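Local coordinates for protein iron transport multicopper oxidase FET3 (Saccharomyces cerevisiae, PDB 1ZPU) that oxidises ferrous iron to ferric iron with oxygen at its copper centres for high-affinity iron uptake, and also oxidises cuprous copper, at residues H370-E375 / L473-V478; E375-V380 / R450-N455; P456-F461 / F482-A487. All blocks are in the same frame, centred on the assembly; numbering follows the deposited sequence.

Contact 1: H370-E375 / L473-V478. With NAG (2-acetamido-2-deoxy-beta-D-glucopyranose), chain B.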
loop_
_atom_site.group_PDB
_atom_site.type_symbol
_atom_site.label_atom_id
_atom_site.label_comp_id
_atom_site.label_asym_id
_atom_site.label_seq_id
_atom_site.Cartn_x
_atom_site.Cartn_y
_atom_site.Cartn_z
ATOM N N HIS A 370 7.379 -14.054 -11.316
ATOM C CA HIS A 370 6.745 -14.705 -10.165
ATOM C C HIS A 370 5.227 -14.725 -10.235
ATOM O O HIS A 370 4.551 -14.184 -9.344
ATOM C CB HIS A 370 7.192 -14.109 -8.833
ATOM C CG HIS A 370 7.528 -15.145 -7.810
ATOM N ND1 HIS A 370 8.280 -14.872 -6.687
ATOM C CD2 HIS A 370 7.248 -16.471 -7.765
ATOM C CE1 HIS A 370 8.431 -15.981 -5.985
ATOM N NE2 HIS A 370 7.818 -16.966 -6.619
ATOM N N THR A 371 4.704 -15.353 -11.289
ATOM C CA THR A 371 3.265 -15.411 -11.505
ATOM C C THR A 371 2.676 -16.732 -11.043
ATOM O O THR A 371 3.229 -17.791 -11.312
ATOM C CB THR A 371 2.881 -15.110 -12.972
ATOM O OG1 THR A 371 2.928 -13.696 -13.191
ATOM C CG2 THR A 371 1.481 -15.571 -13.276
ATOM N N PHE A 372 1.564 -16.646 -10.324
ATOM C CA PHE A 372 0.785 -17.815 -9.935
ATOM C C PHE A 372 -0.604 -17.727 -10.537
ATOM O O PHE A 372 -1.170 -16.632 -10.645
ATOM C CB PHE A 372 0.654 -17.895 -8.423
ATOM C CG PHE A 372 1.955 -18.057 -7.719
ATOM C CD1 PHE A 372 2.784 -16.953 -7.497
ATOM C CD2 PHE A 372 2.356 -19.308 -7.264
ATOM C CE1 PHE A 372 3.995 -17.098 -6.840
ATOM C CE2 PHE A 372 3.556 -19.467 -6.602
ATOM C CZ PHE A 372 4.383 -18.359 -6.388
ATOM N N ILE A 373 -1.154 -18.872 -10.931
ATOM C CA ILE A 373 -2.523 -18.911 -11.431
ATOM C C ILE A 373 -3.467 -19.480 -10.378
ATOM O O ILE A 373 -3.217 -20.543 -9.817
ATOM C CB ILE A 373 -2.638 -19.680 -12.757
ATOM C CG1 ILE A 373 -1.655 -19.091 -13.768
ATOM C CG2 ILE A 373 -4.069 -19.612 -13.290
ATOM C CD1 ILE A 373 -1.637 -19.812 -15.089
ATOM N N LEU A 374 -4.545 -18.750 -10.114
ATOM C CA LEU A 374 -5.525 -19.172 -9.127
ATOM C C LEU A 374 -6.787 -19.681 -9.811
ATOM O O LEU A 374 -7.230 -19.096 -10.793
ATOM C CB LEU A 374 -5.865 -18.017 -8.185
ATOM C CG LEU A 374 -4.745 -17.159 -7.583
ATOM C CD1 LEU A 374 -5.371 -16.025 -6.788
ATOM C CD2 LEU A 374 -3.777 -17.959 -6.718
ATOM N N GLU A 375 -7.364 -20.763 -9.284
ATOM C CA GLU A 375 -8.530 -21.420 -9.894
ATOM C C GLU A 375 -9.873 -20.809 -9.504
ATOM O O GLU A 375 -9.998 -20.160 -8.466
ATOM C CB GLU A 375 -8.543 -22.921 -9.592
ATOM C CG GLU A 375 -7.408 -23.723 -10.233
ATOM C CD GLU A 375 -7.429 -23.720 -11.767
ATOM O OE1 GLU A 375 -8.505 -23.960 -12.376
ATOM O OE2 GLU A 375 -6.350 -23.488 -12.357
ATOM N N LEU A 473 10.482 -6.763 -4.517
ATOM C CA LEU A 473 9.788 -7.625 -3.560
ATOM C C LEU A 473 8.325 -7.718 -3.929
ATOM O O LEU A 473 7.476 -7.139 -3.250
ATOM C CB LEU A 473 9.886 -7.069 -2.141
ATOM C CG LEU A 473 10.284 -8.029 -1.009
ATOM C CD1 LEU A 473 9.915 -7.477 0.361
ATOM C CD2 LEU A 473 9.759 -9.456 -1.178
ATOM N N GLY A 474 8.023 -8.445 -4.999
ATOM C CA GLY A 474 6.646 -8.599 -5.450
ATOM C C GLY A 474 6.408 -9.830 -6.291
ATOM O O GLY A 474 7.334 -10.366 -6.900
ATOM N N LEU A 475 5.159 -10.278 -6.311
ATOM C CA LEU A 475 4.744 -11.415 -7.126
ATOM C C LEU A 475 3.352 -11.180 -7.695
ATOM O O LEU A 475 2.600 -10.354 -7.175
ATOM C CB LEU A 475 4.795 -12.722 -6.337
ATOM C CG LEU A 475 3.995 -12.905 -5.059
ATOM C CD1 LEU A 475 2.549 -13.162 -5.374
ATOM C CD2 LEU A 475 4.570 -14.097 -4.352
ATOM N N VAL A 476 3.012 -11.906 -8.756
ATOM C CA VAL A 476 1.789 -11.638 -9.499
ATOM C C VAL A 476 0.797 -12.800 -9.415
ATOM O O VAL A 476 1.140 -13.955 -9.692
ATOM C CB VAL A 476 2.098 -11.313 -10.977
ATOM C CG1 VAL A 476 0.818 -11.044 -11.753
ATOM C CG2 VAL A 476 3.047 -10.137 -11.076
ATOM N N LEU A 477 -0.434 -12.479 -9.029
ATOM C CA LEU A 477 -1.513 -13.459 -8.958
ATOM C C LEU A 477 -2.492 -13.285 -10.115
ATOM O O LEU A 477 -3.069 -12.218 -10.283
ATOM C CB LEU A 477 -2.258 -13.324 -7.632
ATOM C CG LEU A 477 -1.462 -13.593 -6.356
ATOM C CD1 LEU A 477 -2.373 -13.484 -5.163
ATOM C CD2 LEU A 477 -0.796 -14.963 -6.361
ATOM N N VAL A 478 -2.677 -14.328 -10.912
ATOM C CA VAL A 478 -3.659 -14.293 -11.984
ATOM C C VAL A 478 -4.843 -15.157 -11.555
ATOM O O VAL A 478 -4.749 -16.391 -11.508
ATOM C CB VAL A 478 -3.055 -14.790 -13.323
ATOM C CG1 VAL A 478 -4.097 -14.787 -14.422
ATOM C CG2 VAL A 478 -1.889 -13.926 -13.721
HETATM C C1 NAG B . -5.735 -25.135 -15.170
HETATM C C2 NAG B . -5.031 -26.422 -14.717
HETATM C C3 NAG B . -5.921 -27.688 -14.677
HETATM C C4 NAG B . -7.420 -27.526 -15.016
HETATM C C5 NAG B . -7.843 -26.089 -15.376
HETATM C C6 NAG B . -9.323 -25.803 -15.126
HETATM C C7 NAG B . -2.660 -26.287 -15.430
HETATM C C8 NAG B . -1.819 -26.206 -16.677
HETATM N N2 NAG B . -3.916 -26.697 -15.612
HETATM O O3 NAG B . -5.794 -28.336 -13.421
HETATM O O4 NAG B . -7.738 -28.412 -16.079
HETATM O O5 NAG B . -7.058 -25.144 -14.672
HETATM O O6 NAG B . -9.711 -24.706 -15.951
HETATM O O7 NAG B . -2.182 -25.997 -14.329
#

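Contact 2: E375-V380 / R450-N455. With NAG (2-acetamido-2-deoxy-beta-D-glucopyranose), chain C; NAG (2-acetamido-2-deoxy-beta-D-glucopyranose), chain B.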
loop_
_atom_site.group_PDB
_atom_site.type_symbol
_atom_site.label_atom_id
_atom_site.label_comp_id
_atom_site.label_asym_id
_atom_site.label_seq_id
_atom_site.Cartn_x
_atom_site.Cartn_y
_atom_site.Cartn_z
ATOM N N GLU A 375 -7.364 -20.763 -9.284
ATOM C CA GLU A 375 -8.530 -21.420 -9.894
ATOM C C GLU A 375 -9.873 -20.809 -9.504
ATOM O O GLU A 375 -9.998 -20.160 -8.466
ATOM C CB GLU A 375 -8.543 -22.921 -9.592
ATOM C CG GLU A 375 -7.408 -23.723 -10.233
ATOM C CD GLU A 375 -7.429 -23.720 -11.767
ATOM O OE1 GLU A 375 -8.505 -23.960 -12.376
ATOM O OE2 GLU A 375 -6.350 -23.488 -12.357
ATOM N N LYS A 376 -10.875 -21.073 -10.343
ATOM C CA LYS A 376 -12.204 -20.430 -10.300
ATOM C C LYS A 376 -12.672 -19.885 -8.961
ATOM O O LYS A 376 -12.900 -18.686 -8.854
ATOM C CB LYS A 376 -13.311 -21.276 -10.965
ATOM C CG LYS A 376 -13.048 -22.801 -11.104
ATOM C CD LYS A 376 -14.336 -23.552 -11.505
ATOM C CE LYS A 376 -14.197 -25.071 -11.361
ATOM N NZ LYS A 376 -13.593 -25.452 -10.042
ATOM N N ASP A 377 -12.819 -20.727 -7.943
ATOM C CA ASP A 377 -13.267 -20.219 -6.636
ATOM C C ASP A 377 -12.427 -20.713 -5.473
ATOM O O ASP A 377 -12.875 -20.695 -4.328
ATOM C CB ASP A 377 -14.744 -20.563 -6.382
ATOM C CG ASP A 377 -15.706 -19.438 -6.782
ATOM O OD1 ASP A 377 -15.392 -18.248 -6.540
ATOM O OD2 ASP A 377 -16.802 -19.759 -7.313
ATOM N N GLU A 378 -11.208 -21.139 -5.765
ATOM C CA GLU A 378 -10.402 -21.837 -4.781
ATOM C C GLU A 378 -10.026 -20.989 -3.589
ATOM O O GLU A 378 -9.934 -19.758 -3.683
ATOM C CB GLU A 378 -9.141 -22.399 -5.420
ATOM C CG GLU A 378 -8.183 -21.375 -5.997
ATOM C CD GLU A 378 -6.897 -22.016 -6.512
ATOM O OE1 GLU A 378 -6.844 -23.268 -6.628
ATOM O OE2 GLU A 378 -5.936 -21.267 -6.807
ATOM N N ILE A 379 -9.806 -21.651 -2.459
ATOM C CA ILE A 379 -9.306 -20.971 -1.275
ATOM C C ILE A 379 -7.775 -20.949 -1.337
ATOM O O ILE A 379 -7.123 -21.998 -1.390
ATOM C CB ILE A 379 -9.851 -21.629 0.011
ATOM C CG1 ILE A 379 -11.335 -21.282 0.172
ATOM C CG2 ILE A 379 -9.046 -21.190 1.246
ATOM C CD1 ILE A 379 -12.170 -22.409 0.747
ATOM N N VAL A 380 -7.218 -19.741 -1.360
ATOM C CA VAL A 380 -5.773 -19.535 -1.482
ATOM C C VAL A 380 -5.166 -19.132 -0.143
ATOM O O VAL A 380 -5.729 -18.325 0.587
ATOM C CB VAL A 380 -5.436 -18.444 -2.534
ATOM C CG1 VAL A 380 -3.926 -18.272 -2.683
ATOM C CG2 VAL A 380 -6.053 -18.783 -3.881
ATOM N N ARG A 450 -5.321 -15.953 4.255
ATOM C CA ARG A 450 -6.201 -16.729 3.389
ATOM C C ARG A 450 -7.280 -15.857 2.770
ATOM O O ARG A 450 -7.786 -14.926 3.407
ATOM C CB ARG A 450 -6.852 -17.874 4.162
ATOM C CG ARG A 450 -5.941 -19.042 4.384
ATOM C CD ARG A 450 -6.720 -20.200 4.924
ATOM N NE ARG A 450 -5.867 -21.013 5.774
ATOM C CZ ARG A 450 -6.296 -21.973 6.579
ATOM N NH1 ARG A 450 -7.587 -22.264 6.651
ATOM N NH2 ARG A 450 -5.427 -22.642 7.315
ATOM N N PHE A 451 -7.624 -16.176 1.525
ATOM C CA PHE A 451 -8.695 -15.496 0.801
ATOM C C PHE A 451 -9.262 -16.403 -0.284
ATOM O O PHE A 451 -8.595 -17.333 -0.719
ATOM C CB PHE A 451 -8.211 -14.161 0.200
ATOM C CG PHE A 451 -7.220 -14.313 -0.930
ATOM C CD1 PHE A 451 -7.636 -14.220 -2.251
ATOM C CD2 PHE A 451 -5.874 -14.531 -0.670
ATOM C CE1 PHE A 451 -6.727 -14.351 -3.286
ATOM C CE2 PHE A 451 -4.961 -14.653 -1.700
ATOM C CZ PHE A 451 -5.385 -14.564 -3.007
ATOM N N LYS A 452 -10.490 -16.121 -0.714
ATOM C CA LYS A 452 -11.146 -16.863 -1.784
ATOM C C LYS A 452 -10.869 -16.202 -3.130
ATOM O O LYS A 452 -10.993 -14.993 -3.264
ATOM C CB LYS A 452 -12.653 -16.900 -1.530
ATOM C CG LYS A 452 -13.394 -17.966 -2.317
ATOM C CD LYS A 452 -14.886 -17.764 -2.210
ATOM C CE LYS A 452 -15.629 -18.902 -2.848
ATOM N NZ LYS A 452 -17.085 -18.702 -2.677
ATOM N N ALA A 453 -10.496 -16.988 -4.128
ATOM C CA ALA A 453 -10.318 -16.443 -5.469
ATOM C C ALA A 453 -11.680 -16.265 -6.144
ATOM O O ALA A 453 -12.105 -17.078 -6.970
ATOM C CB ALA A 453 -9.401 -17.325 -6.294
ATOM N N ASP A 454 -12.370 -15.198 -5.763
ATOM C CA ASP A 454 -13.697 -14.917 -6.280
ATOM C C ASP A 454 -13.708 -13.592 -7.030
ATOM O O ASP A 454 -14.759 -12.997 -7.250
ATOM C CB ASP A 454 -14.725 -14.916 -5.140
ATOM C CG ASP A 454 -14.403 -13.897 -4.033
ATOM O OD1 ASP A 454 -15.283 -13.684 -3.175
ATOM O OD2 ASP A 454 -13.295 -13.312 -4.002
ATOM N N ASN A 455 -12.529 -13.128 -7.413
ATOM C CA ASN A 455 -12.406 -11.839 -8.071
ATOM C C ASN A 455 -11.461 -11.911 -9.260
ATOM O O ASN A 455 -10.313 -11.468 -9.167
ATOM C CB ASN A 455 -11.940 -10.774 -7.075
ATOM C CG ASN A 455 -12.080 -9.368 -7.617
ATOM O OD1 ASN A 455 -12.633 -9.157 -8.691
ATOM N ND2 ASN A 455 -11.582 -8.398 -6.873
HETATM C C1 NAG C . -16.754 -9.940 -7.391
HETATM C C2 NAG C . -16.740 -10.209 -5.886
HETATM C C3 NAG C . -17.490 -11.487 -5.520
HETATM C C4 NAG C . -18.886 -11.501 -6.156
HETATM C C5 NAG C . -18.785 -11.130 -7.648
HETATM C C6 NAG C . -20.152 -11.041 -8.312
HETATM C C7 NAG C . -14.944 -9.289 -4.516
HETATM C C8 NAG C . -13.480 -9.331 -4.189
HETATM N N2 NAG C . -15.387 -10.239 -5.357
HETATM O O3 NAG C . -17.605 -11.538 -4.117
HETATM O O4 NAG C . -19.550 -12.741 -5.936
HETATM O O5 NAG C . -18.109 -9.886 -7.810
HETATM O O6 NAG C . -20.896 -10.013 -7.696
HETATM O O7 NAG C . -15.663 -8.409 -4.018
HETATM C C1 NAG B . -5.735 -25.135 -15.170
HETATM C C2 NAG B . -5.031 -26.422 -14.717
HETATM C C3 NAG B . -5.921 -27.688 -14.677
HETATM C C4 NAG B . -7.420 -27.526 -15.016
HETATM C C5 NAG B . -7.843 -26.089 -15.376
HETATM C C6 NAG B . -9.323 -25.803 -15.126
HETATM C C7 NAG B . -2.660 -26.287 -15.430
HETATM C C8 NAG B . -1.819 -26.206 -16.677
HETATM N N2 NAG B . -3.916 -26.697 -15.612
HETATM O O3 NAG B . -5.794 -28.336 -13.421
HETATM O O4 NAG B . -7.738 -28.412 -16.079
HETATM O O5 NAG B . -7.058 -25.144 -14.672
HETATM O O6 NAG B . -9.711 -24.706 -15.951
HETATM O O7 NAG B . -2.182 -25.997 -14.329
#

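Contact 3: P456-F461 / F482-A487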
loop_
_atom_site.group_PDB
_atom_site.type_symbol
_atom_site.label_atom_id
_atom_site.label_comp_id
_atom_site.label_asym_id
_atom_site.label_seq_id
_atom_site.Cartn_x
_atom_site.Cartn_y
_atom_site.Cartn_z
ATOM N N PRO A 456 -11.940 -12.473 -10.387
ATOM C CA PRO A 456 -11.099 -12.595 -11.582
ATOM C C PRO A 456 -10.306 -11.314 -11.840
ATOM O O PRO A 456 -10.884 -10.225 -11.873
ATOM C CB PRO A 456 -12.117 -12.867 -12.699
ATOM C CG PRO A 456 -13.221 -13.601 -12.009
ATOM C CD PRO A 456 -13.286 -13.040 -10.606
ATOM N N GLY A 457 -8.991 -11.454 -11.975
ATOM C CA GLY A 457 -8.118 -10.306 -12.211
ATOM C C GLY A 457 -6.644 -10.640 -12.122
ATOM O O GLY A 457 -6.267 -11.802 -11.968
ATOM N N VAL A 458 -5.812 -9.613 -12.227
ATOM C CA VAL A 458 -4.372 -9.768 -12.138
ATOM C C VAL A 458 -3.972 -8.914 -10.964
ATOM O O VAL A 458 -4.142 -7.702 -11.011
ATOM C CB VAL A 458 -3.661 -9.303 -13.433
ATOM C CG1 VAL A 458 -2.172 -9.380 -13.282
ATOM C CG2 VAL A 458 -4.097 -10.142 -14.619
ATOM N N TRP A 459 -3.460 -9.545 -9.909
ATOM C CA TRP A 459 -3.255 -8.860 -8.637
ATOM C C TRP A 459 -1.818 -8.919 -8.113
ATOM O O TRP A 459 -1.245 -9.996 -7.991
ATOM C CB TRP A 459 -4.205 -9.411 -7.574
ATOM C CG TRP A 459 -5.652 -9.508 -7.971
ATOM C CD1 TRP A 459 -6.400 -10.641 -8.014
ATOM C CD2 TRP A 459 -6.525 -8.444 -8.373
ATOM N NE1 TRP A 459 -7.674 -10.357 -8.413
ATOM C CE2 TRP A 459 -7.781 -9.014 -8.636
ATOM C CE3 TRP A 459 -6.363 -7.065 -8.546
ATOM C CZ2 TRP A 459 -8.874 -8.257 -9.058
ATOM C CZ3 TRP A 459 -7.454 -6.312 -8.957
ATOM C CH2 TRP A 459 -8.688 -6.908 -9.207
ATOM N N PHE A 460 -1.270 -7.752 -7.776
ATOM C CA PHE A 460 0.089 -7.620 -7.272
ATOM C C PHE A 460 0.111 -7.946 -5.784
ATOM O O PHE A 460 -0.719 -7.455 -5.018
ATOM C CB PHE A 460 0.598 -6.189 -7.525
ATOM C CG PHE A 460 2.077 -6.082 -7.821
ATOM C CD1 PHE A 460 2.881 -7.212 -7.944
ATOM C CD2 PHE A 460 2.662 -4.832 -8.014
ATOM C CE1 PHE A 460 4.258 -7.089 -8.231
ATOM C CE2 PHE A 460 4.041 -4.700 -8.317
ATOM C CZ PHE A 460 4.831 -5.827 -8.416
ATOM N N PHE A 461 1.044 -8.801 -5.382
ATOM C CA PHE A 461 1.307 -9.020 -3.963
ATOM C C PHE A 461 2.740 -8.615 -3.643
ATOM O O PHE A 461 3.683 -9.262 -4.108
ATOM C CB PHE A 461 1.063 -10.471 -3.555
ATOM C CG PHE A 461 1.349 -10.737 -2.113
ATOM C CD1 PHE A 461 0.445 -10.351 -1.133
ATOM C CD2 PHE A 461 2.538 -11.352 -1.730
ATOM C CE1 PHE A 461 0.710 -10.588 0.204
ATOM C CE2 PHE A 461 2.819 -11.585 -0.385
ATOM C CZ PHE A 461 1.895 -11.202 0.582
ATOM N N PHE A 482 -9.635 -17.384 -17.291
ATOM C CA PHE A 482 -10.810 -17.648 -18.122
ATOM C C PHE A 482 -11.999 -16.799 -17.679
ATOM O O PHE A 482 -12.766 -16.323 -18.512
ATOM C CB PHE A 482 -11.170 -19.137 -18.153
ATOM C CG PHE A 482 -10.107 -20.009 -18.773
ATOM C CD1 PHE A 482 -9.733 -21.205 -18.168
ATOM C CD2 PHE A 482 -9.473 -19.635 -19.956
ATOM C CE1 PHE A 482 -8.747 -22.017 -18.731
ATOM C CE2 PHE A 482 -8.488 -20.439 -20.522
ATOM C CZ PHE A 482 -8.125 -21.630 -19.906
ATOM N N GLY A 483 -12.138 -16.599 -16.371
ATOM C CA GLY A 483 -13.136 -15.675 -15.827
ATOM C C GLY A 483 -12.922 -14.256 -16.325
ATOM O O GLY A 483 -13.881 -13.548 -16.624
ATOM N N ILE A 484 -11.654 -13.854 -16.417
ATOM C CA ILE A 484 -11.272 -12.543 -16.947
ATOM C C ILE A 484 -11.705 -12.416 -18.406
ATOM O O ILE A 484 -12.338 -11.433 -18.778
ATOM C CB ILE A 484 -9.746 -12.275 -16.818
ATOM C CG1 ILE A 484 -9.340 -12.130 -15.358
ATOM C CG2 ILE A 484 -9.330 -11.027 -17.579
ATOM C CD1 ILE A 484 -7.876 -12.384 -15.136
ATOM N N GLN A 485 -11.380 -13.421 -19.219
ATOM C CA GLN A 485 -11.690 -13.387 -20.648
ATOM C C GLN A 485 -13.191 -13.361 -20.902
ATOM O O GLN A 485 -13.657 -12.692 -21.822
ATOM C CB GLN A 485 -11.097 -14.597 -21.365
ATOM C CG GLN A 485 -9.599 -14.573 -21.577
ATOM C CD GLN A 485 -9.057 -15.930 -22.025
ATOM O OE1 GLN A 485 -9.676 -16.971 -21.797
ATOM N NE2 GLN A 485 -7.891 -15.920 -22.655
ATOM N N ASP A 486 -13.938 -14.103 -20.088
ATOM C CA ASP A 486 -15.372 -14.285 -20.305
ATOM C C ASP A 486 -16.189 -13.042 -19.984
ATOM O O ASP A 486 -17.226 -12.817 -20.602
ATOM C CB ASP A 486 -15.892 -15.484 -19.509
ATOM C CG ASP A 486 -15.407 -16.820 -20.071
ATOM O OD1 ASP A 486 -14.564 -16.827 -21.002
ATOM O OD2 ASP A 486 -15.869 -17.874 -19.578
ATOM N N ALA A 487 -15.724 -12.242 -19.026
ATOM C CA ALA A 487 -16.418 -11.009 -18.677
ATOM C C ALA A 487 -16.158 -9.922 -19.714
ATOM O O ALA A 487 -15.013 -9.644 -20.075
ATOM C CB ALA A 487 -16.020 -10.537 -17.288
#

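Contact 1: H370-E375 / L473-V478
Val478 and Phe372 are joined by a backbone hydrogen bond and, with His370, bury the largest areas in this contact. Val478 N reaches Phe372 O at 2.8 Å, the N-H pointing almost directly at the acceptor (176°), and Val478 O, facing the same strand, takes the amide of Leu374, O to N 2.7 Å, so both backbone polar atoms of Val478 are used by strand 371-374. With CG2 beside its backbone N (CG1 anti to that N, chi1 178°), Val478 turns that methyl to the CG2 of Thr371, 3.8 Å off. Phe372 points to the opposite face of the sheet along with Leu477. Its ring swings anti to the carbonyl carbon (chi1 -63°), bringing CE1 within 3.9 Å of Leu475 CD2, while CB rests near Leu477 CD2; Ile318 of the facing sheet backs both Phe372 and Leu477. His370 packs its CB against Leu475 CB at 3.7 Å, and CD2 of that leucine lies over one face of the imidazole. The histidine carbonyl receives Val476 N from above its plane, O to N 2.8 Å. At the far end Glu375 leaves the sheet and sets its carboxylate beside the sugar on Asn360; an alanine here would probably leave the sugar's O5 side without that carboxylate and open a gap there. The parallel pairing of edge strand 371-374 with 474-478, one face given to the apolar interior, is typical of the two-sheet cupredoxin sandwich, here the third plastocyanin-like domain of a multicopper oxidase.

Contact 2: E375-V380 / R450-N455
Glu375 opens the segment with its carbonyl O 3.6 Å from the methyl CB of Ala453. Its own amide is taken by the carboxylate of Glu378, N to OE2 2.9 Å, the N-H arriving from above the carboxylate plane, so that this carboxylate closes the turn beside the Glu378 N to Glu375 O backbone bond. Asp377 crosses Lys452 at a slant: its CB and CG lie along the lysine CE, but OD1 stays 4.2 Å from NZ, too far for a salt bridge. Glu378 then starts the pairing, its carbonyl O accepting Ala453 N at 2.9 Å in a nearly straight bond. From here the chains run as antiparallel neighbours in the larger sheet of the third cupredoxin domain. Ile379 and Lys452 form a non-hydrogen-bonded pair on one face; Val380 and Phe451 are the hydrogen-bonded pair, joined by Val380 N to Phe451 O (2.8 Å) and by the return bond. Phe451 holds its ring between the backbone N and the carbonyl carbon (chi1 69°), alongside the valine, whose CB lies over one face, toward the rim, in a CH-pi contact 4.1 Å from the centroid. Leu374 and Leu477 of the facing sheet pack against the same ring, while Arg450 sends its guanidinium to a salt bridge with Glu381.

Contact 3: P456-F461 / F482-A487
Ile484 reaches out of its short helix to Pro456 and Gly457. CB is still 4.8 Å from Pro456 CB and serves mainly to launch the longer branch. CG1 stands anti to the carbonyl carbon (chi1 -68°) and comes up to the peptide between the two residues, 3.5 Å from Gly457 N, with the proline CB also beside it. The branch then runs on extended, laying CD1 against Gly457 CA at 3.6 Å and, more loosely, toward Val458 CG2 at 4.4 Å. In this way the helix that follows the last strand of the third cupredoxin domain is laid by apolar packing against the Pro456-Val458 part of the chain, which runs in strand 457-463 of the smaller sheet. Helix 348-352 adds a second wall, since Leu349 touches both Ile484 and Val458. Gly457 is pinched from another direction as well: its CA sits 3.5 Å above the plane of the Trp459 indole, offset toward the rim, and the indole is itself tied down through a hydrogen bond from NE1 to the carbonyl of Asn455. One helix position earlier than Ile484, Gly483 lies against the proline ring, its carbonyl C 4.0 Å from Pro456 CB.

Overall arrangement
Contacts 1 and 2 lie on facing sheets of the third cupredoxin domain, centres about 13 Å apart, sharing Glu375; Leu374 CD2 meets Val380 CG2 at 3.7 Å between them. Contact 3 joins the helix after the last strand to that domain's smaller sheet, meeting contact 1 (centres about 11 Å apart) through strands 474-479 and 457-463, where Leu477 O and Trp459 N, 2.7 Å apart, probably form a hydrogen bond. Contact 2 runs on into contact 3 through Asn455 and Pro456. Strand 457-463 carries on to the copper ligands His462, about 4 Å from Gly474 of contact 1 between nearest atoms, and Cys463. The Phe451 and Val458 side chains are likewise about 9 Å and 8 Å from that of the type 3 ligand His397.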